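Local coordinates for agarase (Microbulbifer thermotolerans, PDB 3WZ1), which hydrolyses beta-1,4-galactosidic linkages of agarose in endo fashion, giving mainly neoagarotetraose, through the GH16 catalytic domain held in this chain, at residues 44-49 / 90-95; 122-127 / 231-236. One frame throughout, in Å; residues are numbered along the deposited sequence.

Interaction 1 of 2, residues 44-49 / 90-95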
loop_
_atom_site.group_PDB
_atom_site.type_symbol
_atom_site.label_atom_id
_atom_site.label_comp_id
_atom_site.label_asym_id
_atom_site.label_seq_id
_atom_site.Cartn_x
_atom_site.Cartn_y
_atom_site.Cartn_z
ATOM N N GLU A 44 -1.356 -14.259 13.537
ATOM C CA GLU A 44 -0.195 -15.017 13.108
ATOM C C GLU A 44 0.722 -14.167 12.222
ATOM O O GLU A 44 1.944 -14.378 12.191
ATOM C CB GLU A 44 -0.589 -16.277 12.343
ATOM C CG GLU A 44 -1.164 -17.415 13.173
ATOM C CD GLU A 44 -1.732 -18.517 12.275
ATOM O OE1 GLU A 44 -1.242 -18.681 11.128
ATOM O OE2 GLU A 44 -2.695 -19.198 12.678
ATOM N N ARG A 45 0.131 -13.227 11.489
ATOM C CA ARG A 45 0.891 -12.396 10.553
ATOM C C ARG A 45 0.902 -10.913 10.874
ATOM O O ARG A 45 1.873 -10.221 10.547
ATOM C CB ARG A 45 0.318 -12.552 9.138
ATOM C CG ARG A 45 0.558 -13.919 8.529
ATOM C CD ARG A 45 -0.191 -14.077 7.223
ATOM N NE ARG A 45 0.197 -15.345 6.615
ATOM C CZ ARG A 45 -0.258 -16.536 6.986
ATOM N NH1 ARG A 45 -1.177 -16.672 7.943
ATOM N NH2 ARG A 45 0.231 -17.614 6.397
ATOM N N TRP A 46 -0.204 -10.427 11.441
ATOM C CA TRP A 46 -0.518 -8.991 11.460
ATOM C C TRP A 46 -0.677 -8.425 12.841
ATOM O O TRP A 46 -1.046 -9.132 13.784
ATOM C CB TRP A 46 -1.823 -8.692 10.694
ATOM C CG TRP A 46 -1.814 -9.273 9.294
ATOM C CD1 TRP A 46 -2.485 -10.377 8.868
ATOM C CD2 TRP A 46 -1.048 -8.801 8.176
ATOM N NE1 TRP A 46 -2.196 -10.616 7.537
ATOM C CE2 TRP A 46 -1.319 -9.663 7.095
ATOM C CE3 TRP A 46 -0.185 -7.718 7.974
ATOM C CZ2 TRP A 46 -0.730 -9.488 5.840
ATOM C CZ3 TRP A 46 0.388 -7.544 6.729
ATOM C CH2 TRP A 46 0.114 -8.420 5.686
ATOM N N LYS A 47 -0.415 -7.136 12.947
ATOM C CA LYS A 47 -0.842 -6.355 14.102
ATOM C C LYS A 47 -1.766 -5.243 13.625
ATOM O O LYS A 47 -1.678 -4.800 12.463
ATOM C CB LYS A 47 0.372 -5.770 14.846
ATOM C CG LYS A 47 1.132 -4.689 14.064
ATOM C CD LYS A 47 2.305 -4.039 14.792
ATOM C CE LYS A 47 1.882 -3.105 15.929
ATOM N NZ LYS A 47 1.168 -1.811 15.648
ATOM N N GLU A 48 -2.653 -4.775 14.508
ATOM C CA GLU A 48 -3.428 -3.569 14.198
ATOM C C GLU A 48 -2.518 -2.356 14.299
ATOM O O GLU A 48 -1.608 -2.325 15.140
ATOM C CB GLU A 48 -4.611 -3.423 15.150
ATOM C CG GLU A 48 -5.666 -4.503 14.914
ATOM C CD GLU A 48 -6.288 -5.029 16.186
ATOM O OE1 GLU A 48 -7.532 -5.065 16.265
ATOM O OE2 GLU A 48 -5.500 -5.433 17.091
ATOM N N GLY A 49 -2.769 -1.352 13.475
ATOM C CA GLY A 49 -2.035 -0.085 13.518
ATOM C C GLY A 49 -0.844 -0.034 12.593
ATOM O O GLY A 49 -0.915 -0.516 11.461
ATOM N N GLY A 90 -8.778 2.438 9.208
ATOM C CA GLY A 90 -8.135 1.159 9.429
ATOM C C GLY A 90 -6.667 1.157 9.054
ATOM O O GLY A 90 -6.220 1.913 8.167
ATOM N N SER A 91 -5.926 0.273 9.710
ATOM C CA SER A 91 -4.528 0.040 9.389
ATOM C C SER A 91 -4.093 -1.257 10.001
ATOM O O SER A 91 -4.410 -1.514 11.162
ATOM C CB SER A 91 -3.639 1.160 9.927
ATOM O OG SER A 91 -2.274 0.901 9.634
ATOM N N ILE A 92 -3.369 -2.075 9.241
ATOM C CA ILE A 92 -2.687 -3.247 9.782
ATOM C C ILE A 92 -1.253 -3.248 9.262
ATOM O O ILE A 92 -0.953 -2.687 8.184
ATOM C CB ILE A 92 -3.436 -4.583 9.468
ATOM C CG1 ILE A 92 -3.181 -5.062 8.020
ATOM C CG2 ILE A 92 -4.925 -4.472 9.786
ATOM C CD1 ILE A 92 -3.719 -6.458 7.787
ATOM N N THR A 93 -0.356 -3.858 10.045
ATOM C CA THR A 93 1.066 -3.910 9.744
ATOM C C THR A 93 1.572 -5.332 9.980
ATOM O O THR A 93 1.144 -6.013 10.922
ATOM C CB THR A 93 1.842 -2.898 10.633
ATOM O OG1 THR A 93 1.422 -1.561 10.331
ATOM C CG2 THR A 93 3.324 -2.991 10.422
ATOM N N SER A 94 2.486 -5.789 9.129
ATOM C CA SER A 94 3.086 -7.114 9.334
ATOM C C SER A 94 3.922 -7.127 10.622
ATOM O O SER A 94 4.549 -6.141 10.992
ATOM C CB SER A 94 3.933 -7.539 8.124
ATOM O OG SER A 94 5.079 -6.732 7.922
ATOM N N LYS A 95 3.907 -8.263 11.306
ATOM C CA LYS A 95 4.720 -8.409 12.514
ATOM C C LYS A 95 6.213 -8.516 12.198
ATOM O O LYS A 95 7.055 -8.100 13.009
ATOM C CB LYS A 95 4.251 -9.617 13.326
ATOM C CG LYS A 95 2.907 -9.377 13.969
ATOM C CD LYS A 95 2.496 -10.486 14.919
ATOM C CE LYS A 95 1.394 -10.037 15.874
ATOM N NZ LYS A 95 1.016 -11.188 16.757
#
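W46 and I92 meet across two antiparallel strands, 46-48 and 91-94. The W46 side chain leaves the backbone with CG anti to the carbonyl carbon (chi1 -52°). Its CB lies near T93 O and I92 CD1. CG and CD2 then pass under the I92 methyl, and W46 CD2 lies 3.6 Å from I92 CD1. That methyl sits over the five-membered ring, a CH-pi contact 3.8 Å from I92 CD1 to the ring centroid. CB of R45 lies on the opposite face, so the indole is held between two aliphatic groups. At the ring edge, W46 CE3 comes 3.5 Å from S94 N, and CZ3 touches S94 CB. On the far side NE1 hydrogen-bonds D27. With an alanine here, the I92 methyl would probably lose its aromatic surface and D27 this N-H donor.

The backbones are joined by a ladder. K47 N gives T93 O a nearly straight bond of 2.8 Å, and T93 N returns one to K47 O. K95 N bonds R45 O at one end, and G49 N bonds S91 O at the other. There G49 O takes two hydroxyls from opposite faces of its carbonyl plane, S91 OG at 2.7 Å and T93 OG1 at 2.8 Å. S91 OG is anti to its own backbone N (chi1 179°), which turns it to this carbonyl. At the backbone angles of G49 a side chain would be jammed against the preceding carbonyl oxygen. W46 O is buried without a polar partner; K95 CE packs on it.

Strand 46-48 follows directly on helix 40-45, whose F42 ring meets W46. It lines one edge of strand 87-94, while strand 232-239 also pairs with 87-94.

Interaction 2 of 2, residues 122-127 / 231-236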
loop_
_atom_site.group_PDB
_atom_site.type_symbol
_atom_site.label_atom_id
_atom_site.label_comp_id
_atom_site.label_asym_id
_atom_site.label_seq_id
_atom_site.Cartn_x
_atom_site.Cartn_y
_atom_site.Cartn_z
ATOM N N LEU A 122 7.563 0.219 4.892
ATOM C CA LEU A 122 8.347 1.208 5.637
ATOM C C LEU A 122 9.334 0.537 6.566
ATOM O O LEU A 122 9.000 -0.430 7.239
ATOM C CB LEU A 122 7.404 2.109 6.459
ATOM C CG LEU A 122 8.010 3.329 7.147
ATOM C CD1 LEU A 122 8.560 4.319 6.133
ATOM C CD2 LEU A 122 6.954 3.973 8.028
ATOM N N SER A 123 10.552 1.070 6.605
ATOM C CA SER A 123 11.575 0.584 7.529
ATOM C C SER A 123 11.234 0.961 8.965
ATOM O O SER A 123 10.507 1.925 9.206
ATOM C CB SER A 123 12.967 1.112 7.130
ATOM O OG SER A 123 13.026 2.521 7.230
ATOM N N ALA A 124 11.770 0.209 9.925
ATOM C CA ALA A 124 11.458 0.442 11.333
ATOM C C ALA A 124 11.764 1.866 11.797
ATOM O O ALA A 124 11.097 2.382 12.695
ATOM C CB ALA A 124 12.245 -0.538 12.178
ATOM N N ASP A 125 12.769 2.480 11.187
ATOM C CA ASP A 125 13.202 3.827 11.538
ATOM C C ASP A 125 12.544 4.925 10.706
ATOM O O ASP A 125 12.903 6.102 10.830
ATOM C CB ASP A 125 14.745 3.936 11.512
ATOM C CG ASP A 125 15.347 3.887 10.108
ATOM O OD1 ASP A 125 14.607 3.820 9.108
ATOM O OD2 ASP A 125 16.598 3.942 10.004
ATOM N N SER A 126 11.584 4.552 9.844
ATOM C CA SER A 126 10.828 5.513 9.017
ATOM C C SER A 126 11.658 6.326 8.025
ATOM O O SER A 126 11.252 7.419 7.639
ATOM C CB SER A 126 10.009 6.472 9.895
ATOM O OG SER A 126 9.048 5.766 10.629
ATOM N N THR A 127 12.798 5.791 7.579
ATOM C CA THR A 127 13.635 6.497 6.624
ATOM C C THR A 127 13.507 5.988 5.198
ATOM O O THR A 127 13.862 6.698 4.278
ATOM C CB THR A 127 15.133 6.454 7.009
ATOM O OG1 THR A 127 15.615 5.104 7.005
ATOM C CG2 THR A 127 15.354 7.100 8.379
ATOM N N PRO A 231 15.236 -3.500 6.076
ATOM C CA PRO A 231 14.018 -4.313 6.082
ATOM C C PRO A 231 12.784 -3.428 6.195
ATOM O O PRO A 231 12.827 -2.401 6.885
ATOM C CB PRO A 231 14.171 -5.174 7.326
ATOM C CG PRO A 231 15.639 -5.156 7.645
ATOM C CD PRO A 231 16.110 -3.807 7.224
ATOM N N MET A 232 11.707 -3.796 5.501
ATOM C CA MET A 232 10.500 -2.974 5.535
ATOM C C MET A 232 9.282 -3.798 5.904
ATOM O O MET A 232 9.108 -4.929 5.440
ATOM C CB MET A 232 10.238 -2.308 4.185
ATOM C CG MET A 232 11.338 -1.362 3.744
ATOM S SD MET A 232 10.868 -0.532 2.219
ATOM C CE MET A 232 12.464 0.130 1.726
ATOM N N TYR A 233 8.420 -3.197 6.721
ATOM C CA TYR A 233 7.184 -3.825 7.152
ATOM C C TYR A 233 6.086 -3.540 6.134
ATOM O O TYR A 233 6.013 -2.430 5.587
ATOM C CB TYR A 233 6.766 -3.309 8.541
ATOM C CG TYR A 233 7.778 -3.709 9.587
ATOM C CD1 TYR A 233 8.916 -2.947 9.808
ATOM C CD2 TYR A 233 7.613 -4.888 10.299
ATOM C CE1 TYR A 233 9.876 -3.361 10.709
ATOM C CE2 TYR A 233 8.573 -5.304 11.209
ATOM C CZ TYR A 233 9.685 -4.530 11.396
ATOM O OH TYR A 233 10.658 -4.940 12.296
ATOM N N ALA A 234 5.244 -4.537 5.884
ATOM C CA ALA A 234 4.069 -4.354 5.043
ATOM C C ALA A 234 2.974 -3.642 5.812
ATOM O O ALA A 234 2.666 -4.034 6.944
ATOM C CB ALA A 234 3.581 -5.708 4.563
ATOM N N ILE A 235 2.359 -2.636 5.188
ATOM C CA ILE A 235 1.304 -1.862 5.815
ATOM C C ILE A 235 0.153 -1.745 4.833
ATOM O O ILE A 235 0.341 -1.437 3.649
ATOM C CB ILE A 235 1.804 -0.451 6.216
ATOM C CG1 ILE A 235 3.093 -0.556 7.060
ATOM C CG2 ILE A 235 0.724 0.318 6.942
ATOM C CD1 ILE A 235 3.791 0.776 7.266
ATOM N N ILE A 236 -1.043 -1.988 5.346
ATOM C CA ILE A 236 -2.268 -1.824 4.561
ATOM C C ILE A 236 -3.105 -0.838 5.343
ATOM O O ILE A 236 -3.457 -1.100 6.490
ATOM C CB ILE A 236 -3.024 -3.139 4.371
ATOM C CG1 ILE A 236 -2.122 -4.213 3.731
ATOM C CG2 ILE A 236 -4.262 -2.878 3.503
ATOM C CD1 ILE A 236 -2.622 -5.627 3.956
HETATM O O HOH W 1 13.698 -1.946 9.380
#
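An antiparallel strand pair beside the predicted nucleophile forms this contact: the end of strand 116-123 meets the start of strand 232-239. L122 and Y233 are a hydrogen-bonded pair. Y233 N reaches L122 O at 2.9 Å from above the carbonyl plane. L122 N bonds Y233 O at 3.1 Å, in the carbonyl plane. The Y233 ring has CG anti to the carbonyl carbon (chi1 -65°). This brings its edge to the other strand, with CD1 near L122 O and Y233 CE1 4.0 Å from A124 CB. L122 CB touches I235 CD1 on the same face. M232 CG lies against the backbone of L122 and S123, and its extended chain then leads away from them.

Beyond S123 the strands part. A single water joins them, taking a bond from A124 N and giving one to P231 O at 2.7 Å. Residues 123-126 form a type I turn, closed by S126 N on S123 O. D125 OD1 holds the turn together with three donors. S123 OG meets D125 OD1 at 2.8 Å, nearly head-on to the oxygen. T127 OG1 comes to D125 OD1 at 2.7 Å on the syn side, and T127 N from above the carboxylate plane, an Asx turn. The other oxygen, OD2, has a salt bridge to K230, which should help to keep the carboxylate ionised.

The turn leads into strand 128-135, which carries the predicted nucleophile E129 and proton donor E134. The L122 side chain lies about 4 Å from that of E129. Such paired strands build the beta-jelly roll of GH16 enzymes.

Both interactions involve neighbouring strands of the jelly roll: 87-94 from interaction 1 pairs with 232-239 from interaction 2. S94 N lies 2.8 Å from A234 O and I92 N 2.9 Å from I236 O, two probable hydrogen bonds. The Y233 ring also packs on the backbone of S94 and K95. Both contacts are partly buried. Interaction 1 is the more extensive, burying 552 Å² against 282 Å². It combines a longer backbone ladder with a tryptophan contact, away from the annotated sites. Interaction 2 has two direct backbone bonds, a water bridge and a carboxylate-braced turn, and it lies beside the predicted nucleophile.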